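PDB 5VEO: ectonucleotide pyrophosphatase/phosphodiesterase family member 5 from Mus musculus, which probably hydrolyses phosphodiester or pyrophosphate bonds in a restricted set of nucleotide substrates, as a zinc-dependent ectoenzyme. Local coordinates for residues D251-A256 / W310-N315; N278-K283 / V305-W310. The protein carries 1 engineered substitution. One frame throughout, in Å; residues are numbered along the deposited sequence.

Interaction 1 of 2, residues D251-A256 / W310-N315. With NAG (2-acetamido-2-deoxy-beta-D-glucopyranose), chain J.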
loop_
_atom_site.group_PDB
_atom_site.type_symbol
_atom_site.label_atom_id
_atom_site.label_comp_id
_atom_site.label_asym_id
_atom_site.label_seq_id
_atom_site.Cartn_x
_atom_site.Cartn_y
_atom_site.Cartn_z
ATOM N N ASP A 251 -10.526 12.788 5.974
ATOM C CA ASP A 251 -10.443 11.771 4.931
ATOM C C ASP A 251 -11.871 11.307 4.669
ATOM O O ASP A 251 -12.665 11.225 5.611
ATOM C CB ASP A 251 -9.540 10.619 5.379
ATOM C CG ASP A 251 -9.089 9.729 4.229
ATOM O OD1 ASP A 251 -9.175 10.158 3.044
ATOM O OD2 ASP A 251 -8.605 8.609 4.531
ATOM N N HIS A 252 -12.224 11.032 3.402
ATOM C CA HIS A 252 -13.655 10.907 3.039
ATOM C C HIS A 252 -14.217 9.481 3.033
ATOM O O HIS A 252 -15.150 9.169 3.780
ATOM C CB HIS A 252 -13.917 11.565 1.678
ATOM C CG HIS A 252 -13.883 13.069 1.706
ATOM N ND1 HIS A 252 -14.878 13.850 1.154
ATOM C CD2 HIS A 252 -12.968 13.933 2.208
ATOM C CE1 HIS A 252 -14.575 15.128 1.313
ATOM N NE2 HIS A 252 -13.421 15.208 1.953
ATOM N N SER A 253 -13.745 8.637 2.129
ATOM C CA SER A 253 -14.380 7.320 1.917
ATOM C C SER A 253 -13.310 6.297 1.600
ATOM O O SER A 253 -12.375 6.602 0.864
ATOM C CB SER A 253 -15.408 7.369 0.784
ATOM O OG SER A 253 -16.194 6.181 0.721
ATOM N N PRO A 254 -13.460 5.064 2.111
ATOM C CA PRO A 254 -14.562 4.508 2.903
ATOM C C PRO A 254 -14.337 4.573 4.409
ATOM O O PRO A 254 -15.141 4.037 5.184
ATOM C CB PRO A 254 -14.609 3.067 2.430
ATOM C CG PRO A 254 -13.162 2.732 2.203
ATOM C CD PRO A 254 -12.542 3.996 1.658
ATOM N N VAL A 255 -13.273 5.239 4.829
ATOM C CA VAL A 255 -13.009 5.440 6.252
ATOM C C VAL A 255 -13.023 6.943 6.487
ATOM O O VAL A 255 -12.046 7.649 6.219
ATOM C CB VAL A 255 -11.705 4.786 6.697
ATOM C CG1 VAL A 255 -11.470 5.012 8.201
ATOM C CG2 VAL A 255 -11.762 3.290 6.358
ATOM N N ALA A 256 -14.158 7.444 6.945
ATOM C CA ALA A 256 -14.327 8.871 7.180
ATOM C C ALA A 256 -13.660 9.235 8.501
ATOM O O ALA A 256 -14.055 8.747 9.567
ATOM C CB ALA A 256 -15.811 9.231 7.193
ATOM N N TRP A 310 -19.685 0.112 -0.111
ATOM C CA TRP A 310 -20.425 1.325 0.196
ATOM C C TRP A 310 -19.511 2.543 0.107
ATOM O O TRP A 310 -18.311 2.479 0.421
ATOM C CB TRP A 310 -21.062 1.227 1.594
ATOM C CG TRP A 310 -22.263 0.332 1.562
ATOM C CD1 TRP A 310 -22.274 -1.026 1.567
ATOM C CD2 TRP A 310 -23.623 0.742 1.415
ATOM N NE1 TRP A 310 -23.558 -1.493 1.456
ATOM C CE2 TRP A 310 -24.409 -0.423 1.376
ATOM C CE3 TRP A 310 -24.252 1.985 1.338
ATOM C CZ2 TRP A 310 -25.790 -0.384 1.232
ATOM C CZ3 TRP A 310 -25.627 2.023 1.233
ATOM C CH2 TRP A 310 -26.380 0.849 1.184
ATOM N N TYR A 311 -20.094 3.659 -0.324
ATOM C CA TYR A 311 -19.368 4.907 -0.534
ATOM C C TYR A 311 -19.878 5.963 0.429
ATOM O O TYR A 311 -21.083 6.088 0.632
ATOM C CB TYR A 311 -19.527 5.438 -1.970
ATOM C CG TYR A 311 -18.226 5.841 -2.608
ATOM C CD1 TYR A 311 -17.609 5.002 -3.537
ATOM C CD2 TYR A 311 -17.611 7.055 -2.304
ATOM C CE1 TYR A 311 -16.411 5.337 -4.117
ATOM C CE2 TYR A 311 -16.396 7.398 -2.882
ATOM C CZ TYR A 311 -15.813 6.542 -3.804
ATOM O OH TYR A 311 -14.616 6.854 -4.415
ATOM N N ILE A 312 -18.960 6.715 1.026
ATOM C CA ILE A 312 -19.319 7.856 1.860
ATOM C C ILE A 312 -19.138 9.125 1.049
ATOM O O ILE A 312 -18.032 9.418 0.576
ATOM C CB ILE A 312 -18.475 7.921 3.137
ATOM C CG1 ILE A 312 -18.517 6.586 3.868
ATOM C CG2 ILE A 312 -18.959 9.085 4.019
ATOM C CD1 ILE A 312 -17.549 6.524 5.022
ATOM N N LEU A 313 -20.220 9.882 0.910
ATOM C CA LEU A 313 -20.212 11.175 0.242
ATOM C C LEU A 313 -20.574 12.226 1.271
ATOM O O LEU A 313 -21.520 12.043 2.042
ATOM C CB LEU A 313 -21.201 11.235 -0.918
ATOM C CG LEU A 313 -20.675 10.748 -2.278
ATOM C CD1 LEU A 313 -20.341 9.307 -2.319
ATOM C CD2 LEU A 313 -21.697 11.060 -3.360
ATOM N N GLN A 314 -19.810 13.306 1.313
ATOM C CA GLN A 314 -20.159 14.340 2.263
ATOM C C GLN A 314 -21.431 15.034 1.822
ATOM O O GLN A 314 -22.327 15.280 2.634
ATOM C CB GLN A 314 -19.026 15.335 2.426
ATOM C CG GLN A 314 -19.315 16.262 3.556
ATOM C CD GLN A 314 -18.143 17.116 3.902
ATOM O OE1 GLN A 314 -17.267 17.364 3.068
ATOM N NE2 GLN A 314 -18.101 17.565 5.141
ATOM N N ASN A 315 -21.542 15.325 0.535
ATOM C CA ASN A 315 -22.800 15.790 -0.008
ATOM C C ASN A 315 -22.930 15.261 -1.434
ATOM O O ASN A 315 -22.098 14.473 -1.912
ATOM C CB ASN A 315 -22.903 17.318 0.119
ATOM C CG ASN A 315 -21.908 18.066 -0.751
ATOM O OD1 ASN A 315 -21.339 17.520 -1.684
ATOM N ND2 ASN A 315 -21.709 19.352 -0.440
HETATM C C1 NAG J . -20.802 20.185 -1.200
HETATM C C2 NAG J . -21.559 21.284 -1.967
HETATM C C3 NAG J . -20.578 22.168 -2.739
HETATM C C4 NAG J . -19.482 22.689 -1.819
HETATM C C5 NAG J . -18.800 21.505 -1.150
HETATM C C6 NAG J . -17.690 21.893 -0.201
HETATM C C7 NAG J . -23.838 20.621 -2.637
HETATM C C8 NAG J . -24.662 19.960 -3.701
HETATM N N2 NAG J . -22.525 20.691 -2.879
HETATM O O3 NAG J . -21.270 23.251 -3.352
HETATM O O4 NAG J . -18.535 23.437 -2.574
HETATM O O5 NAG J . -19.775 20.780 -0.385
HETATM O O6 NAG J . -18.175 22.682 0.876
HETATM O O7 NAG J . -24.337 21.066 -1.604
HETATM O O HOH W 1 -15.720 4.141 -1.078
#
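Ser253 and Ile312 meet through one nearly linear hydrogen bond, Ile312 N giving its hydrogen to Ser253 OG at 2.8 Å and 176°. On this side of strand 311-313 a serine hydroxyl takes the amide hydrogen of Ile312, while Tyr311 pairs with strand 235-237 through backbone bonds to Arg234 and Ile236. With OG anti to the serine's own N (chi1 -170°), the hydroxyl reaches the strand, and Ser253 OG also meets a water at 2.8 Å, which makes a weak bond to Trp310 O. That water sits over the centre of one face of the Tyr311 ring.

The Ile312 side chain lies along the other segment. Ile312 CB meets His252 O at 3.6 Å, with CG2 slightly farther from the same carbonyl. Ile312 CG1, placed beside the backbone N, passes Ser253 OG at 3.9 Å. An extended second torsion (172°) then carries Ile312 CD1 to Pro254 O at 3.5 Å, with Ala256 CB its apolar neighbour at 3.9 Å. The cis peptide before Pro254 belongs to the bend that this methyl lies against.

At the far end, the His252 ring and the Gln314 amide stand perpendicular and merely brush. Their firm polar partners are others: Asp318 takes His252 ND1 as well as Gln314 N, and Tyr247 OH bonds Gln314 NE2. Next along the chain, Asn315 ND2 is joined to C1 of an N-acetylglucosamine, and its OD1 bonds Ser317 N within the glycosylation sequon.

The chemistry is thus divided. One straight bond satisfies the strand amide, but the buried His252 O faces isoleucine carbons and has no hydrogen-bond partner in the model, which probably costs some stability.

Interaction 2 of 2, residues N278-K283 / V305-W310. With NAG (2-acetamido-2-deoxy-beta-D-glucopyranose), chain B.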
loop_
_atom_site.group_PDB
_atom_site.type_symbol
_atom_site.label_atom_id
_atom_site.label_comp_id
_atom_site.label_asym_id
_atom_site.label_seq_id
_atom_site.Cartn_x
_atom_site.Cartn_y
_atom_site.Cartn_z
ATOM N N ASN A 278 -24.875 0.589 7.172
ATOM C CA ASN A 278 -23.600 0.218 6.567
ATOM C C ASN A 278 -22.491 1.207 6.890
ATOM O O ASN A 278 -21.424 1.176 6.266
ATOM C CB ASN A 278 -23.770 0.049 5.057
ATOM C CG ASN A 278 -24.773 -1.035 4.743
ATOM O OD1 ASN A 278 -25.858 -0.767 4.247
ATOM N ND2 ASN A 278 -24.417 -2.275 5.078
ATOM N N LEU A 279 -22.691 2.040 7.898
ATOM C CA LEU A 279 -21.657 2.943 8.387
ATOM C C LEU A 279 -21.489 2.691 9.877
ATOM O O LEU A 279 -22.392 2.992 10.668
ATOM C CB LEU A 279 -22.023 4.401 8.126
ATOM C CG LEU A 279 -20.921 5.374 8.514
ATOM C CD1 LEU A 279 -19.717 5.295 7.561
ATOM C CD2 LEU A 279 -21.478 6.758 8.528
ATOM N N THR A 280 -20.347 2.140 10.264
ATOM C CA THR A 280 -20.076 1.858 11.666
ATOM C C THR A 280 -19.220 2.983 12.223
ATOM O O THR A 280 -18.078 3.195 11.783
ATOM C CB THR A 280 -19.398 0.504 11.853
ATOM O OG1 THR A 280 -20.221 -0.522 11.291
ATOM C CG2 THR A 280 -19.172 0.216 13.340
ATOM N N VAL A 281 -19.762 3.692 13.206
ATOM C CA VAL A 281 -19.121 4.877 13.764
ATOM C C VAL A 281 -18.393 4.487 15.045
ATOM O O VAL A 281 -19.021 4.007 16.002
ATOM C CB VAL A 281 -20.151 5.985 14.034
ATOM C CG1 VAL A 281 -19.467 7.215 14.608
ATOM C CG2 VAL A 281 -20.923 6.331 12.756
ATOM N N TYR A 282 -17.086 4.740 15.091
ATOM C CA TYR A 282 -16.268 4.452 16.262
ATOM C C TYR A 282 -15.735 5.738 16.881
ATOM O O TYR A 282 -15.185 6.587 16.187
ATOM C CB TYR A 282 -15.068 3.576 15.900
ATOM C CG TYR A 282 -15.387 2.236 15.297
ATOM C CD1 TYR A 282 -15.730 1.145 16.091
ATOM C CD2 TYR A 282 -15.311 2.049 13.926
ATOM C CE1 TYR A 282 -16.015 -0.091 15.515
ATOM C CE2 TYR A 282 -15.590 0.836 13.353
ATOM C CZ TYR A 282 -15.930 -0.233 14.146
ATOM O OH TYR A 282 -16.200 -1.440 13.546
ATOM N N LYS A 283 -15.849 5.870 18.195
ATOM C CA LYS A 283 -14.942 6.779 18.879
ATOM C C LYS A 283 -13.538 6.219 18.790
ATOM O O LYS A 283 -13.342 5.013 18.783
ATOM C CB LYS A 283 -15.342 6.953 20.346
ATOM C CG LYS A 283 -16.755 7.357 20.514
ATOM C CD LYS A 283 -17.070 7.625 21.994
ATOM C CE LYS A 283 -18.539 7.926 22.182
ATOM N NZ LYS A 283 -18.957 7.827 23.621
ATOM N N VAL A 305 -16.601 3.885 9.444
ATOM C CA VAL A 305 -16.120 2.915 8.468
ATOM C C VAL A 305 -17.308 2.380 7.683
ATOM O O VAL A 305 -18.239 1.794 8.260
ATOM C CB VAL A 305 -15.367 1.759 9.146
ATOM C CG1 VAL A 305 -14.905 0.766 8.091
ATOM C CG2 VAL A 305 -14.211 2.277 9.997
ATOM N N ALA A 306 -17.272 2.562 6.367
ATOM C CA ALA A 306 -18.310 1.998 5.507
ATOM C C ALA A 306 -18.048 0.522 5.260
ATOM O O ALA A 306 -16.890 0.093 5.132
ATOM C CB ALA A 306 -18.374 2.724 4.170
ATOM N N ASP A 307 -19.132 -0.248 5.201
ATOM C CA ASP A 307 -19.047 -1.649 4.811
ATOM C C ASP A 307 -18.585 -1.781 3.364
ATOM O O ASP A 307 -18.705 -0.857 2.552
ATOM C CB ASP A 307 -20.395 -2.346 4.971
ATOM C CG ASP A 307 -20.800 -2.517 6.428
ATOM O OD1 ASP A 307 -19.906 -2.620 7.329
ATOM O OD2 ASP A 307 -22.028 -2.573 6.655
ATOM N N GLU A 308 -18.051 -2.962 3.059
ATOM C CA GLU A 308 -17.552 -3.277 1.728
ATOM C C GLU A 308 -18.531 -2.856 0.630
ATOM O O GLU A 308 -19.704 -3.240 0.638
ATOM C CB GLU A 308 -17.279 -4.774 1.637
ATOM C CG GLU A 308 -16.544 -5.131 0.399
ATOM C CD GLU A 308 -16.166 -6.589 0.333
ATOM O OE1 GLU A 308 -16.984 -7.456 0.703
ATOM O OE2 GLU A 308 -15.051 -6.854 -0.123
ATOM N N GLY A 309 -18.028 -2.087 -0.336
ATOM C CA GLY A 309 -18.802 -1.690 -1.497
ATOM C C GLY A 309 -19.712 -0.499 -1.293
ATOM O O GLY A 309 -20.433 -0.124 -2.230
ATOM N N TRP A 310 -19.685 0.112 -0.111
ATOM C CA TRP A 310 -20.425 1.325 0.196
ATOM C C TRP A 310 -19.511 2.543 0.107
ATOM O O TRP A 310 -18.311 2.479 0.421
ATOM C CB TRP A 310 -21.062 1.227 1.594
ATOM C CG TRP A 310 -22.263 0.332 1.562
ATOM C CD1 TRP A 310 -22.274 -1.026 1.567
ATOM C CD2 TRP A 310 -23.623 0.742 1.415
ATOM N NE1 TRP A 310 -23.558 -1.493 1.456
ATOM C CE2 TRP A 310 -24.409 -0.423 1.376
ATOM C CE3 TRP A 310 -24.252 1.985 1.338
ATOM C CZ2 TRP A 310 -25.790 -0.384 1.232
ATOM C CZ3 TRP A 310 -25.627 2.023 1.233
ATOM C CH2 TRP A 310 -26.380 0.849 1.184
HETATM C C1 NAG B . -25.278 -3.410 4.890
HETATM C C2 NAG B . -24.530 -4.721 5.000
HETATM C C3 NAG B . -25.503 -5.910 4.995
HETATM C C4 NAG B . -26.682 -5.716 5.946
HETATM C C5 NAG B . -27.288 -4.334 5.784
HETATM C C6 NAG B . -28.350 -4.022 6.820
HETATM C C7 NAG B . -22.331 -5.255 4.002
HETATM C C8 NAG B . -21.561 -5.351 2.714
HETATM N N2 NAG B . -23.595 -4.844 3.887
HETATM O O3 NAG B . -24.791 -7.076 5.382
HETATM O O4 NAG B . -27.690 -6.682 5.629
HETATM O O5 NAG B . -26.283 -3.333 5.937
HETATM O O6 NAG B . -29.241 -3.064 6.271
HETATM O O7 NAG B . -21.830 -5.550 5.076
HETATM O O HOH W 2 -18.659 -0.868 8.832
#
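Asn278 lies flat over the indole of Trp310, amide and ring planes 20° apart. Asn278 CB stands almost on the normal of the five-membered ring, 3.6 Å from the centroid in a CH-pi contact, while Asn278 OD1 sits over the same face toward the six-membered rim, 3.0 Å from Trp310 CZ2. Because ND2 is bonded to C1 of an N-acetylglucosamine, it keeps a single hydrogen, and this goes from Asn278 ND2 to Asp307 OD2 at 2.9 Å, in the amide plane and on the carboxylate's anti lone pair. The carboxylate and the indole together hold the amide's rotation; an alanine in place of Trp310 removes the indole beneath Asn278, and the glycosylated amide, left with the Asp307 bond, would probably be freer to turn.

Several backbone groups are paired as well. Asp307 N bonds Asn278 O, Thr280 N bonds Val305 O and Val305 N bonds Thr280 O, each at 2.9 Å, and Asp307 O accepts Trp310 N across a type II turn. A water takes the Thr280 OG1 hydrogen and donates to Val305 O and, at 2.6 Å, to Asp307 OD1, so each carboxylate oxygen has its own partner.

Strand 279-283 is an outer strand of a four-stranded antiparallel sheet, next to 302-306. On the face bearing Leu279 and Ala306 it meets Leu272 of helix 265-272 and Ile312 of strand 311-313; on the other, Val305 CG2 touches the Tyr282 ring edge.

The two interactions, centres 9 Å apart, share Trp310, where the chain leaving strand 302-306 has turned toward 311-313. Interaction 2, 278-283/305-310, is nested within the loop closed by 251-256/310-315. Sheet bonding joins them too: Pro254 O and Ala306 N, 2.8 Å apart, form a probable hydrogen bond. Between them lies a small apolar core in which Ile312 CD1 meets Leu279 CD1 at 3.6 Å and Ile312 CG1 meets Ala306 CB at 3.9 Å. Each interaction includes a glycosylated asparagine. As for metals, the Tyr311 side chain in interaction 1 lies about 9 Å from a bound zinc ion without being one of its ligands.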